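Local structure of DNA gyrase, B subunit, truncated (Myxococcus xanthus, 3CWV) at residues H32-F37 / V103-L108; R111-I116 / R124-H129; E218-L223 / C246-S251; A267-V272 / A302-S307. The protein probably catalyses the ATP-dependent breakage, passage and rejoining of double-stranded DNA, as a GyrB-family subunit of a type II topoisomerase. One frame throughout, in Å; residues are numbered along the deposited sequence.

Contact 1: H32-F37 / V103-L108; sequences HHLVYF and VVSLAL
L34 and S105 mark the point where two helices come together, their CA atoms 4.9 Å apart; the axes of 32-37 and 103-107 approach to 8.8 Å and run 136° apart in direction. At this point the hydroxyl of S105 donates to the backbone carbonyl of L34, with OG 2.7 Å from L34 O. It arrives in the carbonyl plane, on a lone pair, at a C=O...O angle of 119°, so a buried serine finds its acceptor in the backbone of the facing helix. OG lies anti to the carbonyl carbon of S105 (chi1 -60°), a setting that aims it across the interface. The same oxygen sits at the edge of the F37 ring, near its plane, and 3.5 Å from F37 CB. Farther out on that ring, F37 CE2 meets V104 CG1 at 3.8 Å. An alanine in place of F37 would lose this ring and would probably leave V104 CG1 and the flank of the serine hydroxyl less tightly packed. Next to this, L34 CD2 touches L108 CD1 at 4.1 Å, the two leucine side chains crossing at about a right angle. C23 of helix 20-23 packs against L34, F37 and L108. This buried helix-helix contact, polar at its centre and apolar around it, belongs to the helical layer beside the eight-stranded sheet, consistent with the GHKL ATPase fold of GyrB proteins.

Contact 2: R111-I116 / R124-H129; sequences RYQVDI and RVMGEH
R111-I116 and R124-E128 run antiparallel, their axes 4.5 Å apart and their directions 169° apart, as neighbouring strands of a beta hairpin. Y112 with G127 and V114 with V125 are hydrogen-bonded pairs; R111 with E128, Q113 with M126 and D115 with R124 alternate with them as non-hydrogen-bonded pairs. V114 N reaches V125 O at 2.8 Å. On the sheet face bearing Y112, V114 and V125, the tyrosine ring lies flat over the glycine: G127 CA stands 3.5 Å from the ring centroid, almost on its normal, a CH-pi contact. The absence of a side chain at G127 lets the ring lie this close, with Y112 CG between its backbone N and carbonyl carbon (chi1 65°). Helix 75-82 packs against this face, with A82 on Y112. The other face, with Q113, D115, R124 and M126, is largely polar. Q113 OE1 lies 3.6 Å from M126 CE, while NE2 gives a nearly straight bond of 2.9 Å to D115 OD2. That amide nitrogen also stands over one face of the R124 guanidinium, two donors without a bond. R124 turns at chi3 to bring the edge of its guanidinium to the aspartate, and E143 pairs with its NH2. D115 OD1 is gripped by two residues: Q122 NE2 donates to it, and R124 NE meets its syn lone pair at 2.8 Å, carboxylate and guanidinium planes 88° apart.

Contact 3: E218-L223 / C246-S251; sequences EARPQL and CEDEDS
C246, where the second loop begins, faces Q222 of 218-223 through a single backbone bridge, with their CA atoms 4.1 Å apart. The first loop follows helix 208-217 and the second links strand 237-245 to strand 252-257, so the contact ties two surface loops beside the five-stranded sheet. The SG of C246 touches two methylene groups of the other loop, Q222 CG at 3.7 Å and R220 CB, and its CA also closes on the carbonyl oxygen of P221. The polar end of Q222 is turned to T217 instead, through NE2. At E247 the chain makes an inverse gamma turn, and E247 N donates to P221 O at 2.8 Å, the donor nitrogen lying 17° from the carbonyl plane. With its CG between backbone N and carbonyl carbon (chi1 49°), the glutamate crosses the proline at about a right angle, E247 CG lying 3.4 Å from P221 CB. L223 CD2 touches E247 CB at 3.7 Å, and the leucine's CG and CD1 rest against the carbonyl of C246. Cutting L223 back to an alanine would probably open a gap beside the turn and leave E247 CB and the C246 carbonyl without their apolar cover. D248 then brings OD1 to 3.5 Å from R220 NE, but well out of the guanidinium plane, so this salt bridge acts through charge alone. D250 supplies the second acid, its OD1 3.4 Å from R220 NH1. Long and loosely directed, these charge pairs are likely to be modest in strength, leaving the short backbone bond from E247 N to P221 O and the contacts around C246 to define how the loops meet.

Contact 4: A267-V272 / A302-S307; sequences AHVKGV and AIVAVS
H268 is the first residue of helix segment 267-272 to meet the strand 302-307, whose direction lies 129° from that of the helix, the axes 8.3 Å apart. Its CG sits between the backbone N and the carbonyl carbon (chi1 50°), which leans the imidazole back toward the start of the helix and brings it beside V306. H268 ND1 approaches V306 CG1 to 3.8 Å, obliquely, while the two side chains cross at about a right angle. The backbone takes part as well: H268 O lies 3.8 Å from V304 CG1. NE2 makes a weak hydrogen bond to H265 O, just before the segment. V269 places CG2 over the centre of the imidazole, 3.9 Å above its plane, and 4.1 Å from V304 CB. One turn on from H268, V272 extends CG2 to V304 CG2 at 4.0 Å, the two valines meeting tip to tip. V304 is therefore touched by three helical residues, whereas, of this helix segment, V306 meets only the histidine. A helix packed on this mixed sheet is consistent with the S5-like transducer domain of GyrB proteins. I303 points to the other side of the sheet, where helix 208-217 packs on it. On the helical side, helix 267-284 also leans on strand 252-257, next to 300-307, through V269 on L253 and S255, while I332 and L336 of helix 328-345 pack against V272.

The four contacts fall into two groups on opposite sides of the chain's centre. Contacts 1 and 2 are neighbours, centres 14 Å apart, and touch directly: L106 CB lies 3.7 Å from Y112 CE1, where helix 102-107 leads into strand 109-118. Contacts 3 and 4 both lie in the region matched by the DNA gyrase B family, centres 21 Å apart with nearest atoms about 6 Å apart. The loop 246-251 of contact 3 leads into strand 252-257, which pairs with the strand of contact 4. Between the groups, contacts 1 and 4 have centres 28 Å apart, and contacts 2 and 3 are the most distant pair, at 48 Å.

Contact 1: H32-F37 / V103-L108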
# COMPACT_ATOMS: atom_id res chain seq x y z
N HIS A 32 -2.66 -14.81 4.14
CA HIS A 32 -3.10 -13.50 3.63
C HIS A 32 -1.93 -12.68 3.07
O HIS A 32 -2.08 -11.94 2.10
CB HIS A 32 -3.85 -12.73 4.71
CG HIS A 32 -5.19 -13.34 4.99
ND1 HIS A 32 -6.34 -12.95 4.34
CD2 HIS A 32 -5.53 -14.40 5.75
CE1 HIS A 32 -7.35 -13.71 4.73
NE2 HIS A 32 -6.88 -14.60 5.60
N HIS A 33 -0.76 -12.85 3.67
CA HIS A 33 0.45 -12.19 3.14
C HIS A 33 0.79 -12.52 1.70
O HIS A 33 1.29 -11.68 0.98
CB HIS A 33 1.62 -12.38 4.07
CG HIS A 33 1.63 -11.36 5.16
ND1 HIS A 33 0.57 -11.23 6.04
CD2 HIS A 33 2.48 -10.35 5.44
CE1 HIS A 33 0.81 -10.21 6.85
NE2 HIS A 33 1.97 -9.67 6.51
N LEU A 34 0.46 -13.72 1.26
CA LEU A 34 0.67 -14.06 -0.14
C LEU A 34 -0.08 -13.09 -1.04
O LEU A 34 0.43 -12.70 -2.11
CB LEU A 34 0.22 -15.50 -0.42
CG LEU A 34 0.85 -16.62 0.42
CD1 LEU A 34 0.31 -17.93 -0.16
CD2 LEU A 34 2.39 -16.61 0.37
N VAL A 35 -1.28 -12.73 -0.65
CA VAL A 35 -2.08 -11.75 -1.38
C VAL A 35 -1.52 -10.34 -1.23
O VAL A 35 -1.44 -9.59 -2.21
CB VAL A 35 -3.55 -11.73 -0.90
CG1 VAL A 35 -4.35 -10.75 -1.76
CG2 VAL A 35 -4.15 -13.12 -1.03
N TYR A 36 -1.13 -9.99 -0.00
CA TYR A 36 -0.58 -8.64 0.25
C TYR A 36 0.70 -8.42 -0.57
O TYR A 36 0.95 -7.30 -1.04
CB TYR A 36 -0.27 -8.44 1.74
CG TYR A 36 -1.49 -8.54 2.67
CD1 TYR A 36 -2.79 -8.26 2.21
CD2 TYR A 36 -1.33 -8.90 4.01
CE1 TYR A 36 -3.90 -8.35 3.09
CE2 TYR A 36 -2.42 -9.01 4.87
CZ TYR A 36 -3.69 -8.73 4.41
OH TYR A 36 -4.75 -8.84 5.26
N PHE A 37 1.51 -9.47 -0.74
CA PHE A 37 2.73 -9.35 -1.57
C PHE A 37 2.37 -8.97 -3.02
O PHE A 37 3.05 -8.14 -3.66
CB PHE A 37 3.58 -10.64 -1.58
CG PHE A 37 4.14 -11.06 -0.21
CD1 PHE A 37 4.39 -10.13 0.78
CD2 PHE A 37 4.45 -12.40 0.02
CE1 PHE A 37 4.96 -10.54 2.04
CE2 PHE A 37 4.99 -12.81 1.24
CZ PHE A 37 5.25 -11.88 2.25
N VAL A 103 8.05 -13.56 -5.81
CA VAL A 103 8.52 -14.92 -5.94
C VAL A 103 8.08 -15.77 -4.73
O VAL A 103 7.95 -16.96 -4.85
CB VAL A 103 10.05 -15.02 -6.09
CG1 VAL A 103 10.80 -14.63 -4.81
CG2 VAL A 103 10.47 -16.48 -6.51
N VAL A 104 7.85 -15.13 -3.59
CA VAL A 104 7.35 -15.89 -2.41
C VAL A 104 5.93 -16.39 -2.66
O VAL A 104 5.63 -17.54 -2.39
CB VAL A 104 7.42 -15.06 -1.14
CG1 VAL A 104 6.91 -15.87 0.11
CG2 VAL A 104 8.85 -14.64 -0.92
N SER A 105 5.06 -15.53 -3.17
CA SER A 105 3.68 -15.94 -3.46
C SER A 105 3.67 -17.06 -4.47
O SER A 105 2.93 -18.03 -4.33
CB SER A 105 2.83 -14.77 -3.93
OG SER A 105 2.79 -13.78 -2.93
N LEU A 106 4.49 -16.93 -5.50
CA LEU A 106 4.59 -17.98 -6.52
C LEU A 106 5.23 -19.25 -5.96
O LEU A 106 4.70 -20.35 -6.18
CB LEU A 106 5.44 -17.50 -7.71
CG LEU A 106 4.92 -16.28 -8.48
CD1 LEU A 106 5.92 -15.88 -9.60
CD2 LEU A 106 3.54 -16.53 -9.01
N ALA A 107 6.35 -19.10 -5.24
CA ALA A 107 7.03 -20.28 -4.67
C ALA A 107 6.09 -21.11 -3.79
O ALA A 107 6.18 -22.34 -3.76
CB ALA A 107 8.29 -19.87 -3.81
N LEU A 108 5.24 -20.42 -3.03
CA LEU A 108 4.37 -21.09 -2.04
C LEU A 108 2.97 -21.44 -2.56
O LEU A 108 2.03 -21.58 -1.77
CB LEU A 108 4.27 -20.25 -0.75
CG LEU A 108 5.65 -20.01 -0.08
CD1 LEU A 108 5.52 -19.16 1.18
CD2 LEU A 108 6.44 -21.33 0.18

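Contact 2: R111-I116 / R124-H129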
# COMPACT_ATOMS: atom_id res chain seq x y z
N ARG A 111 0.07 -24.39 -7.58
CA ARG A 111 -0.00 -24.11 -9.02
C ARG A 111 -0.25 -22.65 -9.24
O ARG A 111 -0.89 -22.00 -8.42
CB ARG A 111 -1.15 -24.90 -9.67
CG ARG A 111 -2.51 -24.75 -9.03
CD ARG A 111 -3.42 -25.91 -9.51
NE ARG A 111 -4.76 -25.90 -8.93
CZ ARG A 111 -5.06 -26.29 -7.69
NH1 ARG A 111 -4.10 -26.68 -6.86
NH2 ARG A 111 -6.33 -26.27 -7.28
N TYR A 112 0.21 -22.15 -10.39
CA TYR A 112 -0.12 -20.81 -10.80
C TYR A 112 -0.21 -20.67 -12.31
O TYR A 112 0.20 -21.56 -13.06
CB TYR A 112 0.88 -19.80 -10.24
CG TYR A 112 2.32 -19.83 -10.69
CD1 TYR A 112 3.33 -20.20 -9.80
CD2 TYR A 112 2.70 -19.41 -11.97
CE1 TYR A 112 4.67 -20.17 -10.18
CE2 TYR A 112 4.05 -19.37 -12.35
CZ TYR A 112 5.02 -19.75 -11.43
OH TYR A 112 6.34 -19.71 -11.77
N GLN A 113 -0.75 -19.54 -12.72
CA GLN A 113 -0.80 -19.18 -14.14
C GLN A 113 -0.56 -17.71 -14.26
O GLN A 113 -1.24 -16.91 -13.61
CB GLN A 113 -2.15 -19.56 -14.73
CG GLN A 113 -2.31 -19.09 -16.18
CD GLN A 113 -3.62 -19.59 -16.79
OE1 GLN A 113 -3.97 -20.75 -16.62
NE2 GLN A 113 -4.34 -18.70 -17.50
N VAL A 114 0.41 -17.32 -15.07
CA VAL A 114 0.66 -15.92 -15.28
C VAL A 114 0.38 -15.59 -16.77
O VAL A 114 0.88 -16.27 -17.64
CB VAL A 114 2.13 -15.59 -14.94
CG1 VAL A 114 2.50 -14.15 -15.31
CG2 VAL A 114 2.39 -15.80 -13.43
N ASP A 115 -0.39 -14.54 -17.02
CA ASP A 115 -0.67 -14.10 -18.40
C ASP A 115 -0.13 -12.70 -18.59
O ASP A 115 -0.27 -11.85 -17.72
CB ASP A 115 -2.16 -14.11 -18.67
CG ASP A 115 -2.75 -15.51 -18.73
OD1 ASP A 115 -2.68 -16.13 -19.81
OD2 ASP A 115 -3.33 -15.99 -17.71
N ILE A 116 0.51 -12.46 -19.73
CA ILE A 116 1.06 -11.14 -20.00
C ILE A 116 0.52 -10.75 -21.38
O ILE A 116 0.63 -11.53 -22.32
CB ILE A 116 2.63 -11.12 -20.03
CG1 ILE A 116 3.27 -11.79 -18.80
CG2 ILE A 116 3.16 -9.69 -20.18
CD1 ILE A 116 3.76 -13.22 -19.07
N ARG A 124 1.70 -16.85 -21.86
CA ARG A 124 1.25 -17.53 -20.64
C ARG A 124 2.34 -18.44 -20.07
O ARG A 124 2.89 -19.28 -20.79
CB ARG A 124 -0.01 -18.37 -20.95
CG ARG A 124 -0.62 -19.11 -19.71
CD ARG A 124 -1.92 -19.81 -20.11
NE ARG A 124 -2.96 -18.81 -20.37
CZ ARG A 124 -4.11 -19.04 -20.99
NH1 ARG A 124 -4.39 -20.24 -21.47
NH2 ARG A 124 -4.95 -18.04 -21.17
N VAL A 125 2.61 -18.31 -18.76
CA VAL A 125 3.58 -19.14 -18.04
C VAL A 125 2.83 -19.92 -16.96
O VAL A 125 2.14 -19.31 -16.15
CB VAL A 125 4.64 -18.27 -17.33
CG1 VAL A 125 5.71 -19.17 -16.57
CG2 VAL A 125 5.30 -17.29 -18.32
N MET A 126 2.93 -21.25 -16.97
CA MET A 126 2.27 -22.10 -15.98
C MET A 126 3.27 -22.37 -14.88
O MET A 126 4.47 -22.37 -15.12
CB MET A 126 1.80 -23.44 -16.60
CG MET A 126 0.69 -23.28 -17.74
SD MET A 126 -0.75 -22.30 -17.36
CE MET A 126 -1.47 -23.30 -16.08
N GLY A 127 2.76 -22.59 -13.66
CA GLY A 127 3.64 -22.92 -12.54
C GLY A 127 3.10 -24.16 -11.83
O GLY A 127 1.88 -24.35 -11.74
N GLU A 128 4.00 -25.03 -11.36
CA GLU A 128 3.58 -26.15 -10.49
C GLU A 128 4.55 -26.25 -9.31
O GLU A 128 5.77 -26.20 -9.50
CB GLU A 128 3.61 -27.47 -11.28
CG GLU A 128 2.82 -27.41 -12.61
CD GLU A 128 2.86 -28.72 -13.40
OE1 GLU A 128 3.63 -29.65 -13.03
OE2 GLU A 128 2.14 -28.81 -14.41
N HIS A 129 4.03 -26.36 -8.08
CA HIS A 129 4.90 -26.55 -6.89
C HIS A 129 5.96 -25.47 -6.78
O HIS A 129 7.08 -25.69 -6.30
CB HIS A 129 5.56 -27.95 -6.94
CG HIS A 129 4.61 -29.01 -7.36
ND1 HIS A 129 3.42 -29.24 -6.70
CD2 HIS A 129 4.62 -29.85 -8.43
CE1 HIS A 129 2.75 -30.18 -7.34
NE2 HIS A 129 3.46 -30.58 -8.38

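Contact 3: E218-L223 / C246-S251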
# COMPACT_ATOMS: atom_id res chain seq x y z
N GLU A 218 -17.09 9.74 8.41
CA GLU A 218 -18.40 10.16 7.86
C GLU A 218 -19.59 10.01 8.83
O GLU A 218 -20.61 10.69 8.68
CB GLU A 218 -18.70 9.45 6.52
CG GLU A 218 -19.00 7.98 6.66
CD GLU A 218 -19.50 7.33 5.38
OE1 GLU A 218 -19.45 7.96 4.29
OE2 GLU A 218 -19.94 6.16 5.46
N ALA A 219 -19.47 9.13 9.82
CA ALA A 219 -20.54 8.88 10.79
C ALA A 219 -20.22 9.49 12.16
O ALA A 219 -20.79 9.10 13.19
CB ALA A 219 -20.78 7.38 10.94
N ARG A 220 -19.31 10.46 12.16
CA ARG A 220 -18.91 11.18 13.36
C ARG A 220 -19.23 12.66 13.15
O ARG A 220 -19.40 13.11 12.01
CB ARG A 220 -17.41 10.99 13.60
CG ARG A 220 -17.01 9.63 14.16
CD ARG A 220 -15.60 9.26 13.69
NE ARG A 220 -14.76 8.72 14.76
CZ ARG A 220 -14.67 7.44 15.09
NH1 ARG A 220 -13.87 7.06 16.09
NH2 ARG A 220 -15.37 6.51 14.44
N PRO A 221 -19.33 13.44 14.24
CA PRO A 221 -19.63 14.85 14.00
C PRO A 221 -18.39 15.67 13.64
O PRO A 221 -17.63 16.10 14.52
CB PRO A 221 -20.25 15.32 15.34
CG PRO A 221 -20.13 14.15 16.30
CD PRO A 221 -19.23 13.13 15.67
N GLN A 222 -18.20 15.91 12.35
CA GLN A 222 -17.02 16.61 11.85
C GLN A 222 -17.03 18.10 12.21
O GLN A 222 -18.03 18.78 12.00
CB GLN A 222 -16.89 16.42 10.33
CG GLN A 222 -16.50 15.00 9.91
CD GLN A 222 -16.74 14.71 8.45
OE1 GLN A 222 -17.40 15.49 7.75
NE2 GLN A 222 -16.20 13.59 7.97
N LEU A 223 -15.91 18.61 12.73
CA LEU A 223 -15.79 20.01 13.15
C LEU A 223 -15.48 20.96 12.00
O LEU A 223 -15.46 22.18 12.16
CB LEU A 223 -14.74 20.17 14.25
CG LEU A 223 -15.05 19.49 15.58
CD1 LEU A 223 -13.92 19.75 16.57
CD2 LEU A 223 -16.37 19.98 16.15
N CYS A 246 -13.26 15.74 14.76
CA CYS A 246 -14.67 15.50 14.98
C CYS A 246 -14.90 15.75 16.46
O CYS A 246 -13.95 15.81 17.24
CB CYS A 246 -15.04 14.06 14.63
SG CYS A 246 -14.75 13.62 12.90
N GLU A 247 -16.15 15.92 16.88
CA GLU A 247 -16.39 16.17 18.29
C GLU A 247 -16.70 14.91 19.07
O GLU A 247 -17.83 14.68 19.50
CB GLU A 247 -17.42 17.28 18.52
CG GLU A 247 -18.70 17.15 17.75
CD GLU A 247 -19.88 17.75 18.50
OE1 GLU A 247 -21.03 17.31 18.27
OE2 GLU A 247 -19.63 18.67 19.32
N ASP A 248 -15.67 14.08 19.24
CA ASP A 248 -15.72 12.91 20.10
C ASP A 248 -14.37 12.66 20.76
O ASP A 248 -13.44 13.46 20.62
CB ASP A 248 -16.21 11.66 19.34
CG ASP A 248 -15.50 11.44 18.01
OD1 ASP A 248 -16.18 11.02 17.05
OD2 ASP A 248 -14.28 11.69 17.92
N GLU A 249 -14.26 11.57 21.50
CA GLU A 249 -13.10 11.35 22.35
C GLU A 249 -12.00 10.55 21.65
O GLU A 249 -10.82 10.65 22.01
CB GLU A 249 -13.54 10.64 23.64
CG GLU A 249 -12.69 10.99 24.88
CD GLU A 249 -12.79 12.46 25.27
OE1 GLU A 249 -11.88 12.95 25.98
OE2 GLU A 249 -13.77 13.13 24.88
N ASP A 250 -12.40 9.76 20.66
CA ASP A 250 -11.51 8.80 20.03
C ASP A 250 -10.49 9.49 19.14
O ASP A 250 -10.78 10.52 18.53
CB ASP A 250 -12.32 7.79 19.22
CG ASP A 250 -13.43 7.16 20.04
OD1 ASP A 250 -14.35 6.57 19.42
OD2 ASP A 250 -13.39 7.24 21.29
N SER A 251 -9.30 8.91 19.06
CA SER A 251 -8.21 9.43 18.25
C SER A 251 -7.75 8.31 17.33
O SER A 251 -7.69 7.15 17.74
CB SER A 251 -7.05 9.86 19.14
OG SER A 251 -6.17 10.74 18.47

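Contact 4: A267-V272 / A302-S307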
# COMPACT_ATOMS: atom_id res chain seq x y z
N ALA A 267 9.55 9.07 11.90
CA ALA A 267 9.97 10.41 11.48
C ALA A 267 8.93 11.15 10.63
O ALA A 267 8.82 12.37 10.73
CB ALA A 267 11.30 10.31 10.72
N HIS A 268 8.20 10.41 9.79
CA HIS A 268 7.16 11.01 8.95
C HIS A 268 6.05 11.61 9.83
O HIS A 268 5.65 12.77 9.66
CB HIS A 268 6.59 10.00 7.92
CG HIS A 268 6.19 8.68 8.51
ND1 HIS A 268 5.24 7.86 7.93
CD2 HIS A 268 6.61 8.02 9.62
CE1 HIS A 268 5.10 6.75 8.64
NE2 HIS A 268 5.93 6.83 9.67
N VAL A 269 5.62 10.84 10.83
CA VAL A 269 4.58 11.28 11.74
C VAL A 269 5.07 12.40 12.65
O VAL A 269 4.40 13.43 12.81
CB VAL A 269 4.07 10.08 12.55
CG1 VAL A 269 3.21 10.51 13.75
CG2 VAL A 269 3.31 9.10 11.63
N LYS A 270 6.26 12.23 13.26
CA LYS A 270 6.79 13.26 14.14
C LYS A 270 6.99 14.60 13.45
O LYS A 270 6.78 15.64 14.05
CB LYS A 270 8.09 12.80 14.81
CG LYS A 270 7.85 12.06 16.13
CD LYS A 270 7.96 12.98 17.34
CE LYS A 270 9.41 13.44 17.55
NZ LYS A 270 9.74 13.81 18.96
N GLY A 271 7.39 14.60 12.19
CA GLY A 271 7.45 15.85 11.43
C GLY A 271 6.11 16.59 11.47
O GLY A 271 6.05 17.83 11.63
N VAL A 272 5.02 15.83 11.31
CA VAL A 272 3.69 16.41 11.22
C VAL A 272 3.24 16.90 12.58
O VAL A 272 2.76 18.01 12.71
CB VAL A 272 2.64 15.43 10.61
CG1 VAL A 272 1.20 16.06 10.65
CG2 VAL A 272 3.02 15.07 9.16
N ALA A 302 -6.11 11.21 11.80
CA ALA A 302 -4.98 11.69 11.01
C ALA A 302 -4.31 10.53 10.26
O ALA A 302 -4.20 9.41 10.79
CB ALA A 302 -3.97 12.42 11.91
N ILE A 303 -3.92 10.79 9.03
CA ILE A 303 -3.24 9.79 8.21
C ILE A 303 -1.99 10.45 7.62
O ILE A 303 -2.06 11.56 7.08
CB ILE A 303 -4.14 9.30 7.05
CG1 ILE A 303 -5.50 8.80 7.58
CG2 ILE A 303 -3.43 8.19 6.25
CD1 ILE A 303 -6.54 8.61 6.50
N VAL A 304 -0.85 9.76 7.75
CA VAL A 304 0.43 10.26 7.25
C VAL A 304 1.13 9.15 6.44
O VAL A 304 1.46 8.11 6.99
CB VAL A 304 1.37 10.69 8.42
CG1 VAL A 304 2.72 11.15 7.85
CG2 VAL A 304 0.71 11.79 9.32
N ALA A 305 1.35 9.36 5.14
CA ALA A 305 1.91 8.33 4.27
C ALA A 305 3.13 8.90 3.56
O ALA A 305 3.04 9.95 2.91
CB ALA A 305 0.87 7.88 3.21
N VAL A 306 4.27 8.22 3.69
CA VAL A 306 5.46 8.63 2.92
C VAL A 306 5.73 7.55 1.89
O VAL A 306 5.41 6.40 2.10
CB VAL A 306 6.68 8.93 3.85
CG1 VAL A 306 7.10 7.68 4.62
CG2 VAL A 306 7.86 9.53 3.04
N SER A 307 6.25 7.93 0.73
CA SER A 307 6.53 6.91 -0.25
C SER A 307 7.80 7.33 -1.00
O SER A 307 8.14 8.52 -0.99
CB SER A 307 5.34 6.76 -1.20
OG SER A 307 5.21 7.89 -2.07